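Local coordinates for protein nicotinate-nucleotide pyrophosphorylase (Francisella tularensis subsp. tularensis, PDB 3TQV) that probably catalyses the decarboxylating transfer of a phosphoribosyl group to quinolinate, giving nicotinate mononucleotide, carbon dioxide and diphosphate on the route to NAD, at residues A41-T52 / N90-R101; F63-L71 / L104-N112. One frame throughout, in Å; residues are numbered along the deposited sequence.

Contact 1: residues A41-T52 / N90-R101; sequences AEDIDTTAFCIT and NARIFELKGNVR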
loop_
_atom_site.group_PDB
_atom_site.type_symbol
_atom_site.label_atom_id
_atom_site.label_comp_id
_atom_site.label_asym_id
_atom_site.label_seq_id
_atom_site.Cartn_x
_atom_site.Cartn_y
_atom_site.Cartn_z
ATOM N N ALA B 41 26.639 -17.536 -1.049
ATOM C CA ALA B 41 26.795 -17.716 0.395
ATOM C C ALA B 41 27.057 -19.173 0.772
ATOM O O ALA B 41 26.625 -20.083 0.076
ATOM C CB ALA B 41 25.592 -17.177 1.136
ATOM N N GLU B 42 27.788 -19.389 1.862
ATOM C CA GLU B 42 28.046 -20.745 2.323
ATOM C C GLU B 42 26.708 -21.445 2.485
ATOM O O GLU B 42 25.748 -20.836 2.943
ATOM C CB GLU B 42 28.790 -20.750 3.662
ATOM C CG GLU B 42 30.301 -20.602 3.590
ATOM C CD GLU B 42 30.992 -21.091 4.868
ATOM O OE1 GLU B 42 31.436 -20.246 5.682
ATOM O OE2 GLU B 42 31.084 -22.322 5.064
ATOM N N ASP B 43 26.645 -22.715 2.101
ATOM C CA ASP B 43 25.406 -23.483 2.185
ATOM C C ASP B 43 25.321 -24.165 3.550
ATOM O O ASP B 43 25.442 -25.384 3.661
ATOM C CB ASP B 43 25.345 -24.513 1.050
ATOM C CG ASP B 43 23.997 -25.199 0.947
ATOM O OD1 ASP B 43 22.967 -24.563 1.259
ATOM O OD2 ASP B 43 23.962 -26.379 0.546
ATOM N N ILE B 44 25.120 -23.361 4.589
ATOM C CA ILE B 44 25.156 -23.846 5.961
ATOM C C ILE B 44 23.999 -23.287 6.795
ATOM O O ILE B 44 23.200 -22.479 6.322
ATOM C CB ILE B 44 26.466 -23.439 6.647
ATOM C CG1 ILE B 44 26.483 -21.930 6.898
ATOM C CG2 ILE B 44 27.673 -23.843 5.799
ATOM C CD1 ILE B 44 27.324 -21.521 8.105
ATOM N N ASP B 45 23.899 -23.729 8.040
ATOM C CA ASP B 45 22.914 -23.151 8.940
ATOM C C ASP B 45 23.507 -21.943 9.640
ATOM O O ASP B 45 24.722 -21.847 9.835
ATOM C CB ASP B 45 22.421 -24.170 9.974
ATOM C CG ASP B 45 21.301 -25.048 9.439
ATOM O OD1 ASP B 45 21.003 -24.966 8.231
ATOM O OD2 ASP B 45 20.721 -25.827 10.222
ATOM N N THR B 46 22.642 -21.012 10.005
ATOM C CA THR B 46 23.033 -19.930 10.878
ATOM C C THR B 46 21.842 -19.424 11.674
ATOM O O THR B 46 20.868 -20.141 11.898
ATOM C CB THR B 46 23.680 -18.780 10.111
ATOM O OG1 THR B 46 24.081 -17.771 11.039
ATOM C CG2 THR B 46 22.722 -18.182 9.097
ATOM N N THR B 47 21.923 -18.170 12.074
ATOM C CA THR B 47 21.006 -17.605 13.031
ATOM C C THR B 47 20.689 -16.191 12.579
ATOM O O THR B 47 21.431 -15.607 11.794
ATOM C CB THR B 47 21.689 -17.566 14.422
ATOM O OG1 THR B 47 20.841 -18.173 15.413
ATOM C CG2 THR B 47 22.075 -16.126 14.818
ATOM N N ALA B 48 19.594 -15.629 13.066
ATOM C CA ALA B 48 19.263 -14.249 12.720
ATOM C C ALA B 48 18.166 -13.702 13.614
ATOM O O ALA B 48 17.564 -14.434 14.391
ATOM C CB ALA B 48 18.856 -14.151 11.257
ATOM N N PHE B 49 17.893 -12.411 13.494
ATOM C CA PHE B 49 16.816 -11.829 14.272
ATOM C C PHE B 49 16.364 -10.512 13.666
ATOM O O PHE B 49 17.122 -9.854 12.964
ATOM C CB PHE B 49 17.237 -11.660 15.734
ATOM C CG PHE B 49 18.376 -10.689 15.941
ATOM C CD1 PHE B 49 18.133 -9.323 16.058
ATOM C CD2 PHE B 49 19.684 -11.145 16.044
ATOM C CE1 PHE B 49 19.164 -8.435 16.260
ATOM C CE2 PHE B 49 20.729 -10.258 16.242
ATOM C CZ PHE B 49 20.473 -8.903 16.359
ATOM N N CYS B 50 15.124 -10.132 13.938
ATOM C CA CYS B 50 14.540 -8.964 13.303
ATOM C C CYS B 50 14.228 -7.871 14.322
ATOM O O CYS B 50 13.581 -8.135 15.334
ATOM C CB CYS B 50 13.266 -9.378 12.556
ATOM S SG CYS B 50 12.289 -8.008 11.916
ATOM N N ILE B 51 14.677 -6.647 14.063
ATOM C CA ILE B 51 14.337 -5.538 14.945
ATOM C C ILE B 51 13.413 -4.534 14.304
ATOM O O ILE B 51 13.430 -4.358 13.094
ATOM C CB ILE B 51 15.565 -4.721 15.350
ATOM C CG1 ILE B 51 16.679 -4.900 14.326
ATOM C CG2 ILE B 51 16.015 -5.081 16.750
ATOM C CD1 ILE B 51 17.742 -3.856 14.465
ATOM N N THR B 52 12.629 -3.858 15.137
ATOM C CA THR B 52 12.043 -2.583 14.761
ATOM C C THR B 52 13.057 -1.497 15.093
ATOM O O THR B 52 13.874 -1.658 15.992
ATOM C CB THR B 52 10.806 -2.247 15.573
ATOM O OG1 THR B 52 10.150 -3.444 15.990
ATOM C CG2 THR B 52 9.862 -1.434 14.735
ATOM N N ASN B 90 13.375 -0.711 18.919
ATOM C CA ASN B 90 14.656 -1.401 19.058
ATOM C C ASN B 90 14.575 -2.784 19.682
ATOM O O ASN B 90 15.584 -3.352 20.090
ATOM C CB ASN B 90 15.682 -0.515 19.774
ATOM C CG ASN B 90 16.086 0.691 18.927
ATOM O OD1 ASN B 90 16.355 0.560 17.714
ATOM N ND2 ASN B 90 16.097 1.877 19.547
ATOM N N ALA B 91 13.369 -3.336 19.727
ATOM C CA ALA B 91 13.156 -4.658 20.293
ATOM C C ALA B 91 13.165 -5.716 19.200
ATOM O O ALA B 91 12.849 -5.428 18.037
ATOM C CB ALA B 91 11.846 -4.699 21.056
ATOM N N ARG B 92 13.529 -6.940 19.579
ATOM C CA ARG B 92 13.563 -8.054 18.648
ATOM C C ARG B 92 12.173 -8.663 18.575
ATOM O O ARG B 92 11.618 -9.057 19.603
ATOM C CB ARG B 92 14.552 -9.121 19.120
ATOM C CG ARG B 92 16.017 -8.726 19.155
ATOM C CD ARG B 92 16.860 -9.969 19.411
ATOM N NE ARG B 92 18.288 -9.691 19.564
ATOM C CZ ARG B 92 19.218 -10.637 19.666
ATOM N NH1 ARG B 92 18.865 -11.913 19.621
ATOM N NH2 ARG B 92 20.495 -10.313 19.803
ATOM N N ILE B 93 11.604 -8.758 17.376
ATOM C CA ILE B 93 10.270 -9.337 17.253
ATOM C C ILE B 93 10.285 -10.851 17.039
ATOM O O ILE B 93 9.414 -11.569 17.545
ATOM C CB ILE B 93 9.409 -8.623 16.193
ATOM C CG1 ILE B 93 10.159 -8.511 14.868
ATOM C CG2 ILE B 93 9.041 -7.227 16.676
ATOM C CD1 ILE B 93 9.573 -7.484 13.933
ATOM N N PHE B 94 11.276 -11.348 16.312
ATOM C CA PHE B 94 11.376 -12.789 16.152
ATOM C C PHE B 94 12.809 -13.196 15.935
ATOM O O PHE B 94 13.652 -12.357 15.666
ATOM C CB PHE B 94 10.474 -13.303 15.018
ATOM C CG PHE B 94 10.890 -12.842 13.638
ATOM C CD1 PHE B 94 11.843 -13.553 12.910
ATOM C CD2 PHE B 94 10.323 -11.713 13.073
ATOM C CE1 PHE B 94 12.236 -13.136 11.643
ATOM C CE2 PHE B 94 10.703 -11.284 11.817
ATOM C CZ PHE B 94 11.665 -11.993 11.092
ATOM N N GLU B 95 13.085 -14.484 16.086
ATOM C CA GLU B 95 14.422 -15.011 15.854
ATOM C C GLU B 95 14.363 -16.156 14.875
ATOM O O GLU B 95 13.375 -16.894 14.799
ATOM C CB GLU B 95 15.073 -15.458 17.157
ATOM C CG GLU B 95 15.525 -14.296 18.020
ATOM C CD GLU B 95 15.912 -14.720 19.425
ATOM O OE1 GLU B 95 15.481 -15.814 19.858
ATOM O OE2 GLU B 95 16.648 -13.954 20.092
ATOM N N LEU B 96 15.426 -16.281 14.097
ATOM C CA LEU B 96 15.484 -17.308 13.080
ATOM C C LEU B 96 16.691 -18.195 13.331
ATOM O O LEU B 96 17.745 -17.736 13.786
ATOM C CB LEU B 96 15.552 -16.692 11.672
ATOM C CG LEU B 96 14.397 -15.854 11.088
ATOM C CD1 LEU B 96 14.762 -15.368 9.693
ATOM C CD2 LEU B 96 13.069 -16.608 11.026
ATOM N N LYS B 97 16.504 -19.476 13.056
ATOM C CA LYS B 97 17.601 -20.417 12.991
ATOM C C LYS B 97 17.399 -21.242 11.723
ATOM O O LYS B 97 16.328 -21.836 11.513
ATOM C CB LYS B 97 17.617 -21.293 14.239
ATOM C CG LYS B 97 18.473 -22.536 14.140
ATOM C CD LYS B 97 19.804 -22.372 14.856
ATOM C CE LYS B 97 20.352 -23.725 15.332
ATOM N NZ LYS B 97 19.783 -24.146 16.657
ATOM N N GLY B 98 18.396 -21.247 10.845
ATOM C CA GLY B 98 18.265 -22.049 9.649
ATOM C C GLY B 98 19.310 -21.791 8.607
ATOM O O GLY B 98 20.378 -21.281 8.915
ATOM N N ASN B 99 18.991 -22.149 7.365
ATOM C CA ASN B 99 19.923 -22.035 6.248
ATOM C C ASN B 99 20.141 -20.595 5.785
ATOM O O ASN B 99 19.191 -19.855 5.579
ATOM C CB ASN B 99 19.440 -22.899 5.081
ATOM C CG ASN B 99 20.347 -22.800 3.874
ATOM O OD1 ASN B 99 20.189 -21.912 3.031
ATOM N ND2 ASN B 99 21.314 -23.710 3.788
ATOM N N VAL B 100 21.405 -20.216 5.613
ATOM C CA VAL B 100 21.789 -18.865 5.199
ATOM C C VAL B 100 21.079 -18.396 3.920
ATOM O O VAL B 100 20.578 -17.273 3.843
ATOM C CB VAL B 100 23.299 -18.792 4.931
ATOM C CG1 VAL B 100 23.779 -17.375 5.056
ATOM C CG2 VAL B 100 24.049 -19.678 5.883
ATOM N N ARG B 101 21.050 -19.270 2.920
ATOM C CA ARG B 101 20.552 -18.919 1.603
ATOM C C ARG B 101 19.054 -18.722 1.651
ATOM O O ARG B 101 18.530 -17.736 1.153
ATOM C CB ARG B 101 20.928 -20.011 0.594
ATOM C CG ARG B 101 22.409 -20.329 0.594
ATOM C CD ARG B 101 22.787 -21.206 -0.573
ATOM N NE ARG B 101 24.234 -21.358 -0.718
ATOM C CZ ARG B 101 24.802 -22.197 -1.572
ATOM N NH1 ARG B 101 24.044 -22.946 -2.350
ATOM N NH2 ARG B 101 26.115 -22.292 -1.653
HETATM O O HOH W 1 21.660 -25.781 5.611
#
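With chi1 at 64°, CG of Phe49 stands between its own backbone N and carbonyl carbon, while the chain of Arg92 runs extended from CG to NE; together these torsions lay the guanidinium flat on the ring. The planes are 6° apart, and Arg92 CZ sits 3.6 Å from the centroid of the Phe49 ring, a cation-pi stack. A salt bridge from Arg92 NH1 to Glu95 OE2, weak as a hydrogen bond, ties down the same group. On the other face of this antiparallel pair, buried Cys50 sets its CB over the ring of Phe94, 3.3 Å from Phe94 CE2, and Trp79 meets that ring too. Where strand 92-97 gives way to helix 100-130, Arg101 grips Ala41 O side-on, with NE at 2.8 Å and NH2 at 2.9 Å, and Asp43 CB lies over its guanidinium. Asn99, the N-cap, accepts at OD1 from Ser102 N and, weakly, Arg101 N, and sends ND2 to Asp43 OD1 (3.1 Å) from above the carboxylate plane; a water joins Asn99 ND2 to Asp45 OD1. The chemistry divides: charge and stacking at Phe49, mainly apolar packing around Cys50 and Phe94, and polar bonds joining the helix start to residues 41-45.

Contact 2: residues F63-L71 / L104-N112; sequences FANEVINQL and LTAERTILN
Ile110 lies across Val67 and Ile68 in an antiparallel helix pair of the N-terminal domain, the segment axes 8.9 Å apart and their N-to-C directions at 158°. Its branches divide the work. With CG1 anti to the carbonyl carbon (chi1 -68°), Ile110 presents CG1 to Val67 CG1 at 3.8 Å and carries CD1 on to Ile68, whereas CG2 turns to Ala64 CB, also 3.8 Å away. Val67 is forked in its turn: its side chain slants across those of both Ile110 and Thr109, and CG2 meets the methyl of Thr109, CG2, rather than the hydroxyl. One helical turn away, small Ala106 lets larger groups come close to the backbone. Leu71 CD1 reaches Ala106 CA at 3.5 Å, and Ile68 CD1 approaches the Ala106 methyl. Thr105 likewise offers Leu71 its CG2, its OG1 being engaged by Asp35 and by the carbonyl of Arg101. The interface is aliphatic and largely buried; Leu168 of the second subunit packs on Thr105. On the side facing the sheet, the two isoleucines meet through their terminal methyls, Ile68 CD1 and Ile110 CD1 standing 3.5 Å apart.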
loop_
_atom_site.group_PDB
_atom_site.type_symbol
_atom_site.label_atom_id
_atom_site.label_comp_id
_atom_site.label_asym_id
_atom_site.label_seq_id
_atom_site.Cartn_x
_atom_site.Cartn_y
_atom_site.Cartn_z
ATOM N N PHE B 63 1.760 -14.171 7.772
ATOM C CA PHE B 63 2.452 -14.066 6.486
ATOM C C PHE B 63 3.913 -14.498 6.574
ATOM O O PHE B 63 4.354 -15.386 5.846
ATOM C CB PHE B 63 2.336 -12.643 5.911
ATOM C CG PHE B 63 0.922 -12.243 5.580
ATOM C CD1 PHE B 63 0.404 -12.475 4.319
ATOM C CD2 PHE B 63 0.105 -11.661 6.538
ATOM C CE1 PHE B 63 -0.895 -12.128 4.003
ATOM C CE2 PHE B 63 -1.197 -11.302 6.226
ATOM C CZ PHE B 63 -1.695 -11.539 4.950
ATOM N N ALA B 64 4.660 -13.862 7.464
ATOM C CA ALA B 64 6.051 -14.233 7.692
ATOM C C ALA B 64 6.158 -15.742 7.839
ATOM O O ALA B 64 6.939 -16.384 7.149
ATOM C CB ALA B 64 6.567 -13.557 8.920
ATOM N N ASN B 65 5.353 -16.304 8.738
ATOM C CA ASN B 65 5.274 -17.746 8.907
ATOM C C ASN B 65 5.063 -18.464 7.576
ATOM O O ASN B 65 5.670 -19.509 7.314
ATOM C CB ASN B 65 4.134 -18.109 9.864
ATOM C CG ASN B 65 4.468 -17.825 11.333
ATOM O OD1 ASN B 65 5.617 -17.560 11.689
ATOM N ND2 ASN B 65 3.455 -17.893 12.190
ATOM N N GLU B 66 4.192 -17.906 6.738
ATOM C CA GLU B 66 3.824 -18.577 5.509
ATOM C C GLU B 66 4.949 -18.487 4.491
ATOM O O GLU B 66 5.174 -19.431 3.727
ATOM C CB GLU B 66 2.499 -18.039 4.964
ATOM C CG GLU B 66 1.989 -18.723 3.690
ATOM C CD GLU B 66 2.012 -20.243 3.776
ATOM O OE1 GLU B 66 2.090 -20.789 4.906
ATOM O OE2 GLU B 66 1.952 -20.893 2.709
ATOM N N VAL B 67 5.671 -17.367 4.500
ATOM C CA VAL B 67 6.888 -17.232 3.700
ATOM C C VAL B 67 7.897 -18.313 4.073
ATOM O O VAL B 67 8.356 -19.059 3.212
ATOM C CB VAL B 67 7.546 -15.844 3.864
ATOM C CG1 VAL B 67 8.825 -15.758 3.049
ATOM C CG2 VAL B 67 6.588 -14.734 3.468
ATOM N N ILE B 68 8.252 -18.402 5.353
ATOM C CA ILE B 68 9.137 -19.478 5.818
ATOM C C ILE B 68 8.675 -20.832 5.285
ATOM O O ILE B 68 9.419 -21.548 4.606
ATOM C CB ILE B 68 9.185 -19.567 7.362
ATOM C CG1 ILE B 68 9.963 -18.396 7.933
ATOM C CG2 ILE B 68 9.835 -20.864 7.818
ATOM C CD1 ILE B 68 10.910 -17.782 6.931
ATOM N N ASN B 69 7.427 -21.158 5.606
ATOM C CA ASN B 69 6.798 -22.417 5.245
ATOM C C ASN B 69 6.931 -22.768 3.771
ATOM O O ASN B 69 7.189 -23.929 3.418
ATOM C CB ASN B 69 5.318 -22.356 5.610
ATOM C CG ASN B 69 4.632 -23.689 5.456
ATOM O OD1 ASN B 69 3.604 -23.807 4.782
ATOM N ND2 ASN B 69 5.209 -24.712 6.075
ATOM N N GLN B 70 6.739 -21.765 2.916
ATOM C CA GLN B 70 6.803 -21.970 1.473
ATOM C C GLN B 70 8.230 -22.079 0.930
ATOM O O GLN B 70 8.467 -22.769 -0.058
ATOM C CB GLN B 70 6.017 -20.889 0.735
ATOM C CG GLN B 70 4.508 -21.103 0.745
ATOM C CD GLN B 70 3.741 -19.992 0.018
ATOM O OE1 GLN B 70 2.638 -19.596 0.430
ATOM N NE2 GLN B 70 4.321 -19.490 -1.067
ATOM N N LEU B 71 9.181 -21.416 1.573
ATOM C CA LEU B 71 10.563 -21.461 1.098
ATOM C C LEU B 71 11.382 -22.646 1.615
ATOM O O LEU B 71 12.102 -23.292 0.862
ATOM C CB LEU B 71 11.291 -20.168 1.446
ATOM C CG LEU B 71 11.049 -18.986 0.523
ATOM C CD1 LEU B 71 12.014 -17.857 0.857
ATOM C CD2 LEU B 71 11.215 -19.425 -0.912
ATOM N N LEU B 104 18.385 -15.514 3.600
ATOM C CA LEU B 104 18.706 -14.312 2.849
ATOM C C LEU B 104 17.666 -14.071 1.768
ATOM O O LEU B 104 17.483 -12.942 1.297
ATOM C CB LEU B 104 20.100 -14.402 2.210
ATOM C CG LEU B 104 21.305 -14.309 3.149
ATOM C CD1 LEU B 104 22.619 -14.402 2.373
ATOM C CD2 LEU B 104 21.241 -13.051 4.019
ATOM N N THR B 105 16.995 -15.144 1.376
ATOM C CA THR B 105 15.993 -15.076 0.329
ATOM C C THR B 105 14.632 -14.743 0.920
ATOM O O THR B 105 13.901 -13.910 0.381
ATOM C CB THR B 105 15.942 -16.383 -0.471
ATOM O OG1 THR B 105 17.193 -16.554 -1.159
ATOM C CG2 THR B 105 14.801 -16.349 -1.479
ATOM N N ALA B 106 14.303 -15.387 2.035
ATOM C CA ALA B 106 13.051 -15.110 2.733
ATOM C C ALA B 106 12.938 -13.632 3.128
ATOM O O ALA B 106 11.840 -13.050 3.156
ATOM C CB ALA B 106 12.933 -15.992 3.963
ATOM N N GLU B 107 14.100 -13.041 3.395
ATOM C CA GLU B 107 14.210 -11.760 4.074
ATOM C C GLU B 107 13.249 -10.652 3.624
ATOM O O GLU B 107 12.326 -10.268 4.356
ATOM C CB GLU B 107 15.638 -11.254 3.963
ATOM C CG GLU B 107 15.893 -10.053 4.833
ATOM C CD GLU B 107 17.283 -9.490 4.650
ATOM O OE1 GLU B 107 18.202 -10.280 4.345
ATOM O OE2 GLU B 107 17.451 -8.259 4.805
ATOM N N ARG B 108 13.504 -10.128 2.430
ATOM C CA ARG B 108 12.812 -8.965 1.905
ATOM C C ARG B 108 11.281 -9.162 1.925
ATOM O O ARG B 108 10.539 -8.294 2.402
ATOM C CB ARG B 108 13.322 -8.694 0.485
ATOM C CG ARG B 108 13.242 -7.258 -0.006
ATOM C CD ARG B 108 12.539 -6.327 0.955
ATOM N NE ARG B 108 13.478 -5.824 1.940
ATOM C CZ ARG B 108 13.150 -5.053 2.967
ATOM N NH1 ARG B 108 11.892 -4.690 3.153
ATOM N NH2 ARG B 108 14.091 -4.640 3.801
ATOM N N THR B 109 10.826 -10.312 1.423
ATOM C CA THR B 109 9.408 -10.654 1.429
ATOM C C THR B 109 8.854 -10.633 2.849
ATOM O O THR B 109 7.845 -10.004 3.108
ATOM C CB THR B 109 9.131 -12.043 0.767
ATOM O OG1 THR B 109 9.723 -12.104 -0.537
ATOM C CG2 THR B 109 7.643 -12.297 0.631
ATOM N N ILE B 110 9.508 -11.317 3.777
ATOM C CA ILE B 110 9.037 -11.302 5.164
ATOM C C ILE B 110 8.820 -9.882 5.675
ATOM O O ILE B 110 7.723 -9.522 6.118
ATOM C CB ILE B 110 10.014 -11.979 6.132
ATOM C CG1 ILE B 110 10.076 -13.482 5.865
ATOM C CG2 ILE B 110 9.580 -11.721 7.554
ATOM C CD1 ILE B 110 11.011 -14.236 6.833
ATOM N N LEU B 111 9.860 -9.062 5.621
ATOM C CA LEU B 111 9.715 -7.764 6.235
ATOM C C LEU B 111 8.890 -6.774 5.409
ATOM O O LEU B 111 8.381 -5.790 5.943
ATOM C CB LEU B 111 11.038 -7.217 6.793
ATOM C CG LEU B 111 12.276 -6.777 6.040
ATOM C CD1 LEU B 111 12.394 -5.271 6.136
ATOM C CD2 LEU B 111 13.470 -7.424 6.704
ATOM N N ASN B 112 8.692 -7.070 4.129
ATOM C CA ASN B 112 7.727 -6.301 3.342
ATOM C C ASN B 112 6.286 -6.500 3.801
ATOM O O ASN B 112 5.445 -5.617 3.639
ATOM C CB ASN B 112 7.842 -6.607 1.853
ATOM C CG ASN B 112 8.936 -5.812 1.186
ATOM O OD1 ASN B 112 9.314 -6.087 0.051
ATOM N ND2 ASN B 112 9.465 -4.828 1.898
#

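Contacts 1 and 2 have their centres about 11 Å apart, both within the N-terminal domain and away from the predicted substrate-binding residues. Along the chain their segments alternate: 41-52, 63-71, 90-101, 104-112. Helix 100-130 serves both, beginning in contact 1 and running on through contact 2, so strand 92-97, one of the two central strands of the four-stranded antiparallel sheet, leads directly into the helical layer. The sheet meets the helices where Phe94 CZ lies 4.1 Å from Ile110 CG2, and the chain entering strand 45-52 touches the same helix where Ala41 CB lies 4.3 Å from Leu104 CD1. Sheet and helices share one apolar core, an alpha/beta sandwich whose long helix also packs against the second subunit.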